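Local coordinates for protein lasso peptide isopeptidase AtxE2 (Asticcacaulis excentricus, PDB 5TXE) that hydrolyses the isopeptide bond of the lasso peptides astexin-2 and astexin-3, turning the threaded substrates into linear peptides, at residues Asp608-Gly613 against Glu636-Trp641; Thr524-Gly529 against Val547-Cys552; Ile631-Glu636 against Leu647-Arg652; His214-Ala219 against Ser559-Pro564; Leu603-Asp608 against Asn651-Trp656. The protein carries 1 engineered substitution. One frame throughout, in Å; residues are numbered along the deposited sequence.

Interaction 1: residues Asp608-Gly613 against Glu636-Trp641; sequences DEEYLG and EHHVKW
The backbones of Asp608-Glu610 and Glu636-His638 run side by side in step, with Glu609 CA 5.9 Å from His637 CA. Three carboxylates reach across the gap, one from each successive residue. Asp608 OD1 takes the backbone N-H of Glu636 at 3.1 Å on its syn side, tilted from the carboxylate plane but along a nearly straight line (176°). Its other oxygen, OD2, is bonded by the backbone N of Asn635. Glu609 has CG anti to the backbone N (chi1 -177°) and an extended chain, which carries its carboxylate over to the edge of the His637 ring. His637 ND1 donates to Glu609 OE1 at 2.8 Å. The oxygen lies in the ring plane, but the histidine meets it from above the carboxylate plane. Glu610 and His638 are the charge-relay pair inferred for this serine-type hydrolase, the acid and the histidine of its catalytic triad. His638 ND1 donates a hydrogen bond to Glu610 OE2 at 2.8 Å, on the syn side of a carboxylate turned 82° from the ring. The other ring nitrogen, NE2, bonds the backbone of the bound peptide. Water 1 accepts from His638 N and donates to Glu609 OE1. Water 2 lies 2.7 Å from Glu610 OE1 and 2.8 Å from His638 O. Glu636 turns its own carboxylate away: OE2 bonds His645 ND1, and OE1 receives Trp641 N on its syn lone pair.

Interaction 2: residues Thr524-Gly529 against Val547-Cys552; sequences TGLADG and VTSSCC. Engineered in segment 524-529: Ala527 (natural residue Ser).
The flat groups that meet are peptide units of two parallel neighbouring strands, Thr524-Gly525 and Val547-Thr548. The side chains of Thr524 and Val547 lie on one face of the sheet, under helix 643-662. Thr548 is on the other face, against helix 528-539. These strands and helix 528-539 form a beta-alpha-beta unit. The turn between strand and helix is the nucleophile elbow of the alpha/beta hydrolase fold. It carries Ala527, engineered in place of the nucleophilic serine, with phi 62° and psi -120°. Gly525 N donates to Val547 O at 3.1 Å, and Ser549 N returns a bond to Gly525 O at 3.1 Å. Past the paired residues, Ser549 points at the elbow. Ser549 OG rests on the Leu526 side chain, 3.3 Å from Leu526 CG. Thr548 OG1 reaches forward along its own chain and donates to Ser550 O at 2.9 Å, in the carbonyl plane and on a lone pair. A chi1 of -178° turns this hydroxyl away from the Thr548 N and toward the residues that follow. The elbow itself is tied to the second segment through water 3. This water accepts from Ala527 N at 2.7 Å and lies 2.6 Å from Ser550 OG.

Interaction 3: residues Ile631-Glu636 against Leu647-Arg652; sequences IIYPNE and LAVYNR
Arg652 reaches from helix 643-662 over Ile631 to the hydroxyl of Tyr633, both on the edge strand 628-633. Its CB points toward the strand, and a chi1 of -168° keeps the first part of the chain stretched out in that direction. Arg652 CD is the first atom to touch, 3.9 Å from Ile631 CG1. The chain then bends at chi3 (-79°), and Arg652 NE comes to lie 3.8 Å from Ile631 CD1. CZ follows over Ile631 CG2, which sits under one face of the guanidinium, near its rim. At the tip, Arg652 NH1 lies 2.7 Å from Tyr633 OH, with that oxygen at the edge of the guanidinium. Ring and guanidinium planes are 68° apart. Val649, on the same helix, sets its CG2 against the end of the phenol, with Val649 CG2 3.4 Å from Tyr633 CZ. Ala648 CB reaches the ring edge from one residue earlier. Strand and helix run nearly antiparallel, the helix packing along one face of the alpha/beta hydrolase sheet. Gln605 of the adjoining strand is a further partner of both polar tips. The NH1 end thus meets neutral oxygens rather than a carboxylate in this contact, so the charge there is probably met by dipoles, while Ile631 packs on the guanidinium face.

Interaction 4: residues His214-Ala219 against Ser559-Pro564; sequences HPLTGA and SVMNGP
Met561 O accepts the backbone N-H of Leu216 at 2.9 Å, in the carbonyl plane. The same oxygen lies over one face of the His214 ring and 3.3 Å from Pro215 CD. The imidazole of His214 has both nitrogens engaged. His214 NE2 donates to Asn562 OD1 at 3.0 Å, on a lone pair in the carbonyl plane. His214 ND1 pairs with Thr217 OG1 at 3.0 Å, and either could be the donor. Ring and amide lie side by side, only 21° apart in plane. The amide nitrogen of Asn562 is used as well, by Ala558 O and by the backbone of the bound peptide. An alanine in place of His214 removes the imidazole donor to Asn562 OD1, and the amide, held then mainly through its nitrogen, would probably be less firmly oriented. The apolar part of the contact is Met561, bent at chi2 and chi3. Met561 CE comes 3.9 Å from Pro215 CB, and Met561 CB lies 3.9 Å from Leu216 CD1. The Val560-Gly563 type I turn presents Met561 and Asn562, closed by Gly563 N bonding Val560 O at 3.2 Å. The contact joins the loop before strand 230-235, part of a four-stranded blade of the beta-propeller, to the hydrolase domain. Asn562 binds astexin-3 and matters for activity. His214 NE2 touches the peptide only weakly, and its bond to OD1 is likely to steady the amide that faces the substrate.

Interaction 5: residues Leu603-Asp608 against Asn651-Trp656; sequences LIQSAD and NRTIDW
Gln605 OE1 is gripped by two donors, Arg652 NH1 and Tyr633 OH. Arg652 NH1 to Gln605 OE1 is 3.0 Å, with the oxygen in the guanidinium plane. Amide and guanidinium planes stand 89° apart. The other end of the amide is held too. Gln605 NE2 lies 2.9 Å from Thr653 OG1 and bonds Val649 O, so the amide has little freedom to flip. Two residues back along the strand, Leu603 lays its CB over the face of the Trp656 indole. This CH-pi contact puts Leu603 CB 3.7 Å from the centroid of the Trp656 six-membered ring. A chi1 of 179° swings the indole across to the strand. A serine at Trp656 would probably open a gap over Leu603 and leave it without its aromatic cover. Strand 603-607 and helix 651-656 run antiparallel (176°), their axes 10.3 Å apart. This is the packing of helix 643-662 on the central sheet of an alpha/beta hydrolase.

In the fold
Interactions 1 and 2 meet at the active site. His638 NE2 of interaction 1 lies 3.8 Å from Ala527 CB of interaction 2, where the natural serine would stand. Glu610 OE1 also packs on Ser550 CB at 3.6 Å. Interaction 4 touches interaction 1 where Gly613 N lies 3.5 Å from Leu216 CD1. The Leu216 side chain is about 4 Å from that of Glu610 at nearest atoms, and Asn562 bonds the bound peptide. Interactions 3 and 5 share helix 643-662, and their strands are neighbours in the sheet. Strand 545-548 of interaction 2 flanks strand 602-607, with Thr548 N 2.9 Å from Leu603 O. Helix 608-611 follows strand 602-607 directly, and the His638 loop comes shortly after strand 628-633.

Interaction 1: residues Asp608-Gly613 against Glu636-Trp641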
# COMPACT_ATOMS: atom_id res chain seq x y z
N ASP A 608 -13.15 14.00 0.50
CA ASP A 608 -14.46 14.31 0.00
C ASP A 608 -15.06 13.12 -0.71
O ASP A 608 -16.27 12.89 -0.67
CB ASP A 608 -14.51 15.58 -0.88
CG ASP A 608 -13.55 15.56 -2.07
OD1 ASP A 608 -12.74 14.60 -2.30
OD2 ASP A 608 -13.60 16.58 -2.80
N GLU A 609 -14.24 12.37 -1.37
CA GLU A 609 -14.73 11.21 -2.12
C GLU A 609 -15.26 10.08 -1.21
O GLU A 609 -15.89 9.15 -1.70
CB GLU A 609 -13.60 10.74 -3.00
CG GLU A 609 -13.89 9.61 -3.93
CD GLU A 609 -12.82 9.45 -5.03
OE1 GLU A 609 -11.95 8.56 -4.88
OE2 GLU A 609 -12.85 10.22 -6.03
N GLU A 610 -15.10 10.18 0.12
CA GLU A 610 -15.67 9.18 1.02
C GLU A 610 -16.55 9.75 2.07
O GLU A 610 -17.18 8.98 2.80
CB GLU A 610 -14.56 8.38 1.72
CG GLU A 610 -13.70 7.57 0.75
CD GLU A 610 -12.69 6.66 1.46
OE1 GLU A 610 -11.97 7.10 2.42
OE2 GLU A 610 -12.58 5.50 1.01
N TYR A 611 -16.64 11.08 2.18
CA TYR A 611 -17.34 11.63 3.32
C TYR A 611 -18.82 11.34 3.38
O TYR A 611 -19.36 11.35 4.49
CB TYR A 611 -17.11 13.14 3.49
CG TYR A 611 -18.15 14.07 2.90
CD1 TYR A 611 -18.29 14.22 1.54
CD2 TYR A 611 -18.93 14.84 3.70
CE1 TYR A 611 -19.26 15.06 1.01
CE2 TYR A 611 -19.86 15.72 3.19
CZ TYR A 611 -20.03 15.82 1.84
OH TYR A 611 -20.98 16.67 1.34
N LEU A 612 -19.49 11.14 2.24
CA LEU A 612 -20.90 11.00 2.25
C LEU A 612 -21.33 9.82 3.13
O LEU A 612 -22.34 9.89 3.84
CB LEU A 612 -21.45 10.76 0.86
CG LEU A 612 -21.43 11.99 -0.07
CD1 LEU A 612 -21.91 11.63 -1.46
CD2 LEU A 612 -22.28 13.07 0.52
N GLY A 613 -20.53 8.77 3.06
CA GLY A 613 -20.67 7.58 3.89
C GLY A 613 -20.65 7.82 5.37
O GLY A 613 -21.28 7.06 6.14
N GLU A 636 -9.67 14.48 -2.94
CA GLU A 636 -8.84 13.50 -2.34
C GLU A 636 -9.44 12.12 -2.56
O GLU A 636 -10.52 11.98 -3.06
CB GLU A 636 -8.71 13.73 -0.87
CG GLU A 636 -7.64 14.73 -0.50
CD GLU A 636 -6.24 14.22 -0.82
OE1 GLU A 636 -6.12 13.08 -1.28
OE2 GLU A 636 -5.27 15.01 -0.64
N HIS A 637 -8.69 11.10 -2.17
CA HIS A 637 -9.07 9.72 -2.41
C HIS A 637 -8.88 8.93 -1.11
O HIS A 637 -8.42 9.44 -0.09
CB HIS A 637 -8.22 9.13 -3.54
CG HIS A 637 -8.38 9.84 -4.82
ND1 HIS A 637 -9.53 9.77 -5.55
CD2 HIS A 637 -7.60 10.77 -5.43
CE1 HIS A 637 -9.43 10.56 -6.60
NE2 HIS A 637 -8.28 11.21 -6.52
N HIS A 638 -9.31 7.70 -1.18
CA HIS A 638 -9.24 6.71 -0.11
C HIS A 638 -7.91 6.74 0.60
O HIS A 638 -7.87 6.76 1.82
CB HIS A 638 -9.51 5.35 -0.80
CG HIS A 638 -9.41 4.16 0.06
ND1 HIS A 638 -10.32 3.89 1.04
CD2 HIS A 638 -8.53 3.12 0.05
CE1 HIS A 638 -9.99 2.76 1.64
NE2 HIS A 638 -8.91 2.28 1.06
N VAL A 639 -6.83 6.82 -0.16
CA VAL A 639 -5.50 7.20 0.35
C VAL A 639 -5.18 8.63 -0.17
O VAL A 639 -5.38 8.91 -1.37
CB VAL A 639 -4.47 6.20 -0.17
CG1 VAL A 639 -3.06 6.68 0.05
CG2 VAL A 639 -4.69 4.85 0.50
N LYS A 640 -4.67 9.51 0.68
CA LYS A 640 -4.54 10.91 0.32
C LYS A 640 -3.26 11.13 -0.43
O LYS A 640 -2.33 10.43 -0.21
CB LYS A 640 -4.64 11.84 1.52
CG LYS A 640 -5.99 11.79 2.18
CD LYS A 640 -6.02 12.63 3.44
CE LYS A 640 -7.37 12.61 4.12
NZ LYS A 640 -7.64 11.33 4.84
N TRP A 641 -3.27 12.07 -1.38
CA TRP A 641 -2.14 12.25 -2.28
C TRP A 641 -1.53 13.65 -2.20
O TRP A 641 -0.37 13.84 -2.61
CB TRP A 641 -2.61 11.92 -3.71
CG TRP A 641 -3.57 12.86 -4.29
CD1 TRP A 641 -4.91 12.87 -4.09
CD2 TRP A 641 -3.30 13.92 -5.28
NE1 TRP A 641 -5.49 13.90 -4.84
CE2 TRP A 641 -4.52 14.54 -5.56
CE3 TRP A 641 -2.15 14.39 -5.91
CZ2 TRP A 641 -4.63 15.61 -6.47
CZ3 TRP A 641 -2.25 15.45 -6.80
CH2 TRP A 641 -3.50 16.04 -7.08
O HOH W 1 -10.80 6.69 -3.69
O HOH W 2 -9.85 6.11 3.69

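Interaction 2: residues Thr524-Gly529 against Val547-Cys552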
# COMPACT_ATOMS: atom_id res chain seq x y z
N THR A 524 -5.89 4.48 15.83
CA THR A 524 -6.02 5.08 14.52
C THR A 524 -6.31 3.97 13.51
O THR A 524 -5.97 2.83 13.74
CB THR A 524 -4.78 5.82 14.03
OG1 THR A 524 -3.70 4.92 13.82
CG2 THR A 524 -4.34 6.84 15.01
N GLY A 525 -6.95 4.31 12.41
CA GLY A 525 -7.11 3.37 11.32
C GLY A 525 -7.51 3.99 9.99
O GLY A 525 -8.18 5.03 9.95
N LEU A 526 -7.03 3.38 8.92
CA LEU A 526 -7.41 3.67 7.56
C LEU A 526 -7.63 2.33 6.86
O LEU A 526 -6.94 1.35 7.11
CB LEU A 526 -6.30 4.46 6.87
CG LEU A 526 -6.52 4.75 5.39
CD1 LEU A 526 -5.87 6.08 5.05
CD2 LEU A 526 -5.92 3.67 4.50
N ALA A 527 -8.63 2.29 5.98
CA ALA A 527 -8.98 1.10 5.22
C ALA A 527 -9.40 -0.03 6.18
O ALA A 527 -10.28 0.17 7.00
CB ALA A 527 -7.83 0.71 4.30
N ASP A 528 -8.71 -1.17 6.17
CA ASP A 528 -9.13 -2.26 7.02
C ASP A 528 -8.98 -1.87 8.48
O ASP A 528 -9.76 -2.25 9.29
CB ASP A 528 -8.41 -3.57 6.67
CG ASP A 528 -9.12 -4.79 7.29
OD1 ASP A 528 -10.30 -4.99 6.96
OD2 ASP A 528 -8.52 -5.47 8.17
N GLY A 529 -8.04 -0.99 8.78
CA GLY A 529 -7.87 -0.47 10.10
C GLY A 529 -8.99 0.43 10.52
O GLY A 529 -9.24 0.53 11.72
N VAL A 547 -8.89 8.14 15.90
CA VAL A 547 -8.86 8.82 14.66
C VAL A 547 -9.08 7.79 13.58
O VAL A 547 -8.54 6.70 13.66
CB VAL A 547 -7.54 9.52 14.42
CG1 VAL A 547 -7.54 10.20 13.05
CG2 VAL A 547 -7.31 10.58 15.51
N THR A 548 -9.92 8.11 12.58
CA THR A 548 -10.11 7.25 11.41
C THR A 548 -10.11 8.11 10.14
O THR A 548 -10.46 9.28 10.20
CB THR A 548 -11.40 6.43 11.55
OG1 THR A 548 -11.53 5.59 10.44
CG2 THR A 548 -12.67 7.28 11.54
N SER A 549 -9.73 7.56 9.02
CA SER A 549 -9.75 8.30 7.75
C SER A 549 -11.09 8.16 7.02
O SER A 549 -11.35 8.90 6.09
CB SER A 549 -8.70 7.76 6.84
OG SER A 549 -9.10 6.47 6.41
N SER A 550 -11.91 7.24 7.44
CA SER A 550 -13.20 7.06 6.84
C SER A 550 -14.23 6.51 7.83
O SER A 550 -13.90 5.99 8.90
CB SER A 550 -13.12 6.11 5.66
OG SER A 550 -12.71 4.81 6.09
N CYS A 551 -15.49 6.66 7.45
CA CYS A 551 -16.62 6.14 8.16
C CYS A 551 -17.74 6.00 7.07
O CYS A 551 -17.73 6.74 6.08
CB CYS A 551 -16.98 7.10 9.30
SG CYS A 551 -17.92 6.33 10.64
N CYS A 552 -18.62 5.01 7.17
CA CYS A 552 -18.75 4.09 8.33
C CYS A 552 -18.85 2.66 7.89
O CYS A 552 -18.99 2.35 6.69
CB CYS A 552 -20.02 4.45 9.10
SG CYS A 552 -19.89 6.09 9.89
O HOH W 3 -10.58 3.94 4.99

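Interaction 3: residues Ile631-Glu636 against Leu647-Arg652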
# COMPACT_ATOMS: atom_id res chain seq x y z
N ILE A 631 -13.62 16.09 9.39
CA ILE A 631 -12.87 17.02 8.60
C ILE A 631 -12.98 16.53 7.20
O ILE A 631 -12.87 15.35 6.96
CB ILE A 631 -11.38 17.02 8.95
CG1 ILE A 631 -11.15 17.24 10.44
CG2 ILE A 631 -10.62 18.10 8.18
CD1 ILE A 631 -11.59 18.61 11.03
N ILE A 632 -13.16 17.44 6.24
CA ILE A 632 -13.26 17.04 4.85
C ILE A 632 -12.13 17.64 4.04
O ILE A 632 -11.90 18.84 4.13
CB ILE A 632 -14.62 17.53 4.31
CG1 ILE A 632 -15.70 16.78 5.06
CG2 ILE A 632 -14.76 17.28 2.79
CD1 ILE A 632 -16.97 17.54 5.02
N TYR A 633 -11.49 16.84 3.17
CA TYR A 633 -10.45 17.35 2.27
C TYR A 633 -10.87 17.28 0.82
O TYR A 633 -11.29 16.21 0.33
CB TYR A 633 -9.17 16.48 2.48
CG TYR A 633 -8.50 16.63 3.84
CD1 TYR A 633 -8.92 15.90 4.95
CD2 TYR A 633 -7.48 17.48 4.01
CE1 TYR A 633 -8.34 16.06 6.18
CE2 TYR A 633 -6.89 17.66 5.25
CZ TYR A 633 -7.32 16.95 6.33
OH TYR A 633 -6.62 17.13 7.54
N PRO A 634 -10.70 18.38 0.07
CA PRO A 634 -11.16 18.40 -1.31
C PRO A 634 -10.27 17.67 -2.30
O PRO A 634 -9.03 17.65 -2.15
CB PRO A 634 -11.20 19.88 -1.66
CG PRO A 634 -10.10 20.46 -0.79
CD PRO A 634 -10.16 19.67 0.49
N ASN A 635 -10.91 17.11 -3.33
CA ASN A 635 -10.22 16.40 -4.39
C ASN A 635 -9.20 15.35 -3.83
O ASN A 635 -8.03 15.33 -4.24
CB ASN A 635 -9.52 17.41 -5.31
CG ASN A 635 -9.00 16.74 -6.57
OD1 ASN A 635 -9.48 15.69 -6.94
ND2 ASN A 635 -7.96 17.28 -7.16
N GLU A 636 -9.67 14.48 -2.94
CA GLU A 636 -8.84 13.50 -2.34
C GLU A 636 -9.44 12.12 -2.56
O GLU A 636 -10.52 11.98 -3.06
CB GLU A 636 -8.71 13.73 -0.87
CG GLU A 636 -7.64 14.73 -0.50
CD GLU A 636 -6.24 14.22 -0.82
OE1 GLU A 636 -6.12 13.08 -1.28
OE2 GLU A 636 -5.27 15.01 -0.64
N LEU A 647 0.22 16.67 5.53
CA LEU A 647 0.82 17.35 6.65
C LEU A 647 -0.20 17.82 7.65
O LEU A 647 0.01 17.76 8.85
CB LEU A 647 1.68 18.52 6.15
CG LEU A 647 2.33 19.36 7.26
CD1 LEU A 647 3.22 18.50 8.11
CD2 LEU A 647 3.17 20.52 6.69
N ALA A 648 -1.34 18.31 7.15
CA ALA A 648 -2.40 18.81 7.99
C ALA A 648 -3.06 17.65 8.74
O ALA A 648 -3.38 17.78 9.88
CB ALA A 648 -3.41 19.51 7.12
N VAL A 649 -3.19 16.51 8.11
CA VAL A 649 -3.67 15.32 8.78
C VAL A 649 -2.72 14.89 9.94
O VAL A 649 -3.16 14.69 11.06
CB VAL A 649 -3.81 14.18 7.77
CG1 VAL A 649 -4.07 12.83 8.48
CG2 VAL A 649 -4.99 14.47 6.87
N TYR A 650 -1.42 14.77 9.63
CA TYR A 650 -0.40 14.50 10.63
C TYR A 650 -0.54 15.41 11.83
O TYR A 650 -0.59 14.96 12.97
CB TYR A 650 1.00 14.73 10.08
CG TYR A 650 1.58 13.71 9.13
CD1 TYR A 650 0.96 12.49 8.82
CD2 TYR A 650 2.82 13.95 8.54
CE1 TYR A 650 1.53 11.58 7.92
CE2 TYR A 650 3.42 13.03 7.69
CZ TYR A 650 2.80 11.84 7.40
OH TYR A 650 3.48 10.99 6.60
N ASN A 651 -0.62 16.71 11.57
CA ASN A 651 -0.61 17.69 12.67
C ASN A 651 -1.88 17.67 13.50
O ASN A 651 -1.82 17.80 14.72
CB ASN A 651 -0.42 19.08 12.15
CG ASN A 651 1.04 19.36 11.83
OD1 ASN A 651 1.90 18.93 12.55
ND2 ASN A 651 1.29 20.10 10.79
N ARG A 652 -3.03 17.50 12.85
CA ARG A 652 -4.24 17.48 13.60
C ARG A 652 -4.34 16.17 14.42
O ARG A 652 -4.96 16.14 15.48
CB ARG A 652 -5.43 17.64 12.67
CG ARG A 652 -6.72 17.90 13.42
CD ARG A 652 -7.90 18.02 12.44
NE ARG A 652 -7.97 19.33 11.77
CZ ARG A 652 -7.64 19.56 10.51
NH1 ARG A 652 -7.16 18.64 9.77
NH2 ARG A 652 -7.76 20.78 10.00

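Interaction 4: residues His214-Ala219 against Ser559-Pro564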
# COMPACT_ATOMS: atom_id res chain seq x y z
N HIS A 214 -21.88 4.57 -8.74
CA HIS A 214 -21.21 4.41 -7.46
C HIS A 214 -21.28 5.77 -6.77
O HIS A 214 -20.39 6.59 -6.90
CB HIS A 214 -19.76 3.92 -7.65
CG HIS A 214 -19.06 3.61 -6.36
ND1 HIS A 214 -18.07 4.40 -5.82
CD2 HIS A 214 -19.25 2.60 -5.49
CE1 HIS A 214 -17.64 3.86 -4.69
NE2 HIS A 214 -18.35 2.78 -4.46
N PRO A 215 -22.37 6.04 -6.07
CA PRO A 215 -22.71 7.37 -5.59
C PRO A 215 -21.69 7.98 -4.66
O PRO A 215 -21.46 9.22 -4.65
CB PRO A 215 -24.01 7.17 -4.87
CG PRO A 215 -24.58 5.88 -5.36
CD PRO A 215 -23.46 5.06 -5.94
N LEU A 216 -21.03 7.14 -3.89
CA LEU A 216 -20.03 7.64 -2.98
C LEU A 216 -19.05 8.53 -3.66
O LEU A 216 -18.69 9.62 -3.13
CB LEU A 216 -19.26 6.50 -2.29
CG LEU A 216 -18.44 6.91 -1.06
CD1 LEU A 216 -19.35 7.25 0.09
CD2 LEU A 216 -17.47 5.80 -0.68
N THR A 217 -18.65 8.12 -4.85
CA THR A 217 -17.64 8.82 -5.59
C THR A 217 -18.13 9.75 -6.69
O THR A 217 -17.35 10.51 -7.20
CB THR A 217 -16.61 7.85 -6.17
OG1 THR A 217 -17.24 6.96 -7.03
CG2 THR A 217 -15.91 6.98 -5.03
N GLY A 218 -19.40 9.73 -7.05
CA GLY A 218 -19.86 10.67 -8.08
C GLY A 218 -21.21 10.28 -8.63
O GLY A 218 -21.66 9.13 -8.49
N ALA A 219 -21.81 11.23 -9.31
CA ALA A 219 -23.19 11.15 -9.75
C ALA A 219 -23.33 10.91 -11.23
O ALA A 219 -24.30 11.35 -11.82
CB ALA A 219 -23.89 12.42 -9.35
N SER A 559 -24.13 -0.61 1.29
CA SER A 559 -25.22 -0.97 0.38
C SER A 559 -25.56 0.30 -0.41
O SER A 559 -25.32 0.38 -1.61
CB SER A 559 -26.43 -1.47 1.14
OG SER A 559 -27.54 -1.57 0.26
N VAL A 560 -26.05 1.33 0.28
CA VAL A 560 -26.62 2.49 -0.43
C VAL A 560 -25.55 3.25 -1.27
O VAL A 560 -25.72 3.39 -2.47
CB VAL A 560 -27.36 3.41 0.50
CG1 VAL A 560 -28.00 4.57 -0.27
CG2 VAL A 560 -28.47 2.67 1.27
N MET A 561 -24.44 3.64 -0.66
CA MET A 561 -23.48 4.49 -1.29
C MET A 561 -22.59 3.80 -2.29
O MET A 561 -21.89 4.46 -3.06
CB MET A 561 -22.66 5.21 -0.22
CG MET A 561 -23.49 6.25 0.54
SD MET A 561 -24.51 7.38 -0.45
CE MET A 561 -23.11 8.07 -1.23
N ASN A 562 -22.52 2.49 -2.22
CA ASN A 562 -21.81 1.73 -3.20
C ASN A 562 -22.59 1.57 -4.50
O ASN A 562 -21.99 1.21 -5.47
CB ASN A 562 -21.47 0.33 -2.68
CG ASN A 562 -20.17 0.29 -1.90
OD1 ASN A 562 -19.25 1.06 -2.14
ND2 ASN A 562 -20.11 -0.60 -0.93
N GLY A 563 -23.91 1.74 -4.48
CA GLY A 563 -24.74 1.43 -5.65
C GLY A 563 -24.94 -0.06 -5.82
O GLY A 563 -24.25 -0.87 -5.19
N PRO A 564 -25.82 -0.44 -6.74
CA PRO A 564 -26.30 -1.83 -6.68
C PRO A 564 -25.32 -2.88 -7.13
O PRO A 564 -25.37 -4.02 -6.66
CB PRO A 564 -27.54 -1.83 -7.58
CG PRO A 564 -27.65 -0.45 -8.12
CD PRO A 564 -26.76 0.47 -7.39

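Interaction 5: residues Leu603-Asp608 against Asn651-Trp656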
# COMPACT_ATOMS: atom_id res chain seq x y z
N LEU A 603 -12.16 11.50 15.86
CA LEU A 603 -11.86 12.39 14.79
C LEU A 603 -11.86 11.65 13.47
O LEU A 603 -11.15 10.66 13.35
CB LEU A 603 -10.53 13.04 15.00
CG LEU A 603 -10.05 13.94 13.87
CD1 LEU A 603 -10.88 15.17 13.75
CD2 LEU A 603 -8.63 14.37 14.18
N ILE A 604 -12.63 12.14 12.48
CA ILE A 604 -12.63 11.53 11.14
C ILE A 604 -12.01 12.53 10.14
O ILE A 604 -12.51 13.65 9.98
CB ILE A 604 -14.07 11.18 10.68
CG1 ILE A 604 -14.78 10.32 11.74
CG2 ILE A 604 -14.10 10.45 9.38
CD1 ILE A 604 -16.30 10.38 11.66
N GLN A 605 -10.97 12.10 9.45
CA GLN A 605 -10.27 12.99 8.53
C GLN A 605 -10.48 12.39 7.17
O GLN A 605 -9.68 11.55 6.72
CB GLN A 605 -8.81 13.08 8.91
CG GLN A 605 -8.61 13.79 10.24
CD GLN A 605 -7.31 14.55 10.34
OE1 GLN A 605 -7.18 15.67 9.78
NE2 GLN A 605 -6.35 14.02 11.12
N SER A 606 -11.59 12.78 6.54
CA SER A 606 -12.04 12.09 5.34
C SER A 606 -11.74 12.82 4.04
O SER A 606 -11.80 14.04 3.98
CB SER A 606 -13.57 11.90 5.45
OG SER A 606 -14.10 11.14 4.38
N ALA A 607 -11.46 12.07 3.00
CA ALA A 607 -11.53 12.57 1.63
C ALA A 607 -12.96 12.94 1.29
O ALA A 607 -13.88 12.28 1.79
CB ALA A 607 -11.05 11.51 0.67
N ASP A 608 -13.15 14.00 0.50
CA ASP A 608 -14.46 14.31 0.00
C ASP A 608 -15.06 13.12 -0.71
O ASP A 608 -16.27 12.89 -0.67
CB ASP A 608 -14.51 15.58 -0.88
CG ASP A 608 -13.55 15.56 -2.07
OD1 ASP A 608 -12.74 14.60 -2.30
OD2 ASP A 608 -13.60 16.58 -2.80
N ASN A 651 -0.62 16.71 11.57
CA ASN A 651 -0.61 17.69 12.67
C ASN A 651 -1.88 17.67 13.50
O ASN A 651 -1.82 17.80 14.72
CB ASN A 651 -0.42 19.08 12.15
CG ASN A 651 1.04 19.36 11.83
OD1 ASN A 651 1.90 18.93 12.55
ND2 ASN A 651 1.29 20.10 10.79
N ARG A 652 -3.03 17.50 12.85
CA ARG A 652 -4.24 17.48 13.60
C ARG A 652 -4.34 16.17 14.42
O ARG A 652 -4.96 16.14 15.48
CB ARG A 652 -5.43 17.64 12.67
CG ARG A 652 -6.72 17.90 13.42
CD ARG A 652 -7.90 18.02 12.44
NE ARG A 652 -7.97 19.33 11.77
CZ ARG A 652 -7.64 19.56 10.51
NH1 ARG A 652 -7.16 18.64 9.77
NH2 ARG A 652 -7.76 20.78 10.00
N THR A 653 -3.85 15.08 13.87
CA THR A 653 -3.93 13.85 14.57
C THR A 653 -3.02 13.88 15.83
O THR A 653 -3.42 13.41 16.88
CB THR A 653 -3.53 12.70 13.67
OG1 THR A 653 -4.64 12.43 12.82
CG2 THR A 653 -3.23 11.45 14.47
N ILE A 654 -1.83 14.48 15.72
CA ILE A 654 -0.99 14.69 16.90
C ILE A 654 -1.67 15.61 17.89
O ILE A 654 -1.71 15.31 19.08
CB ILE A 654 0.38 15.23 16.52
CG1 ILE A 654 1.15 14.15 15.81
CG2 ILE A 654 1.19 15.66 17.73
CD1 ILE A 654 2.38 14.66 15.09
N ASP A 655 -2.25 16.70 17.42
CA ASP A 655 -2.90 17.61 18.33
C ASP A 655 -4.04 16.89 19.05
O ASP A 655 -4.31 17.13 20.23
CB ASP A 655 -3.51 18.81 17.60
CG ASP A 655 -2.49 19.77 17.00
OD1 ASP A 655 -1.28 19.65 17.27
OD2 ASP A 655 -2.90 20.66 16.21
N TRP A 656 -4.76 16.07 18.31
CA TRP A 656 -5.93 15.43 18.87
C TRP A 656 -5.51 14.52 20.03
O TRP A 656 -6.13 14.58 21.09
CB TRP A 656 -6.63 14.63 17.81
CG TRP A 656 -7.82 13.87 18.18
CD1 TRP A 656 -7.89 12.53 18.36
CD2 TRP A 656 -9.15 14.34 18.24
NE1 TRP A 656 -9.17 12.13 18.59
CE2 TRP A 656 -9.97 13.23 18.53
CE3 TRP A 656 -9.73 15.59 18.13
CZ2 TRP A 656 -11.33 13.34 18.72
CZ3 TRP A 656 -11.12 15.69 18.28
CH2 TRP A 656 -11.91 14.58 18.52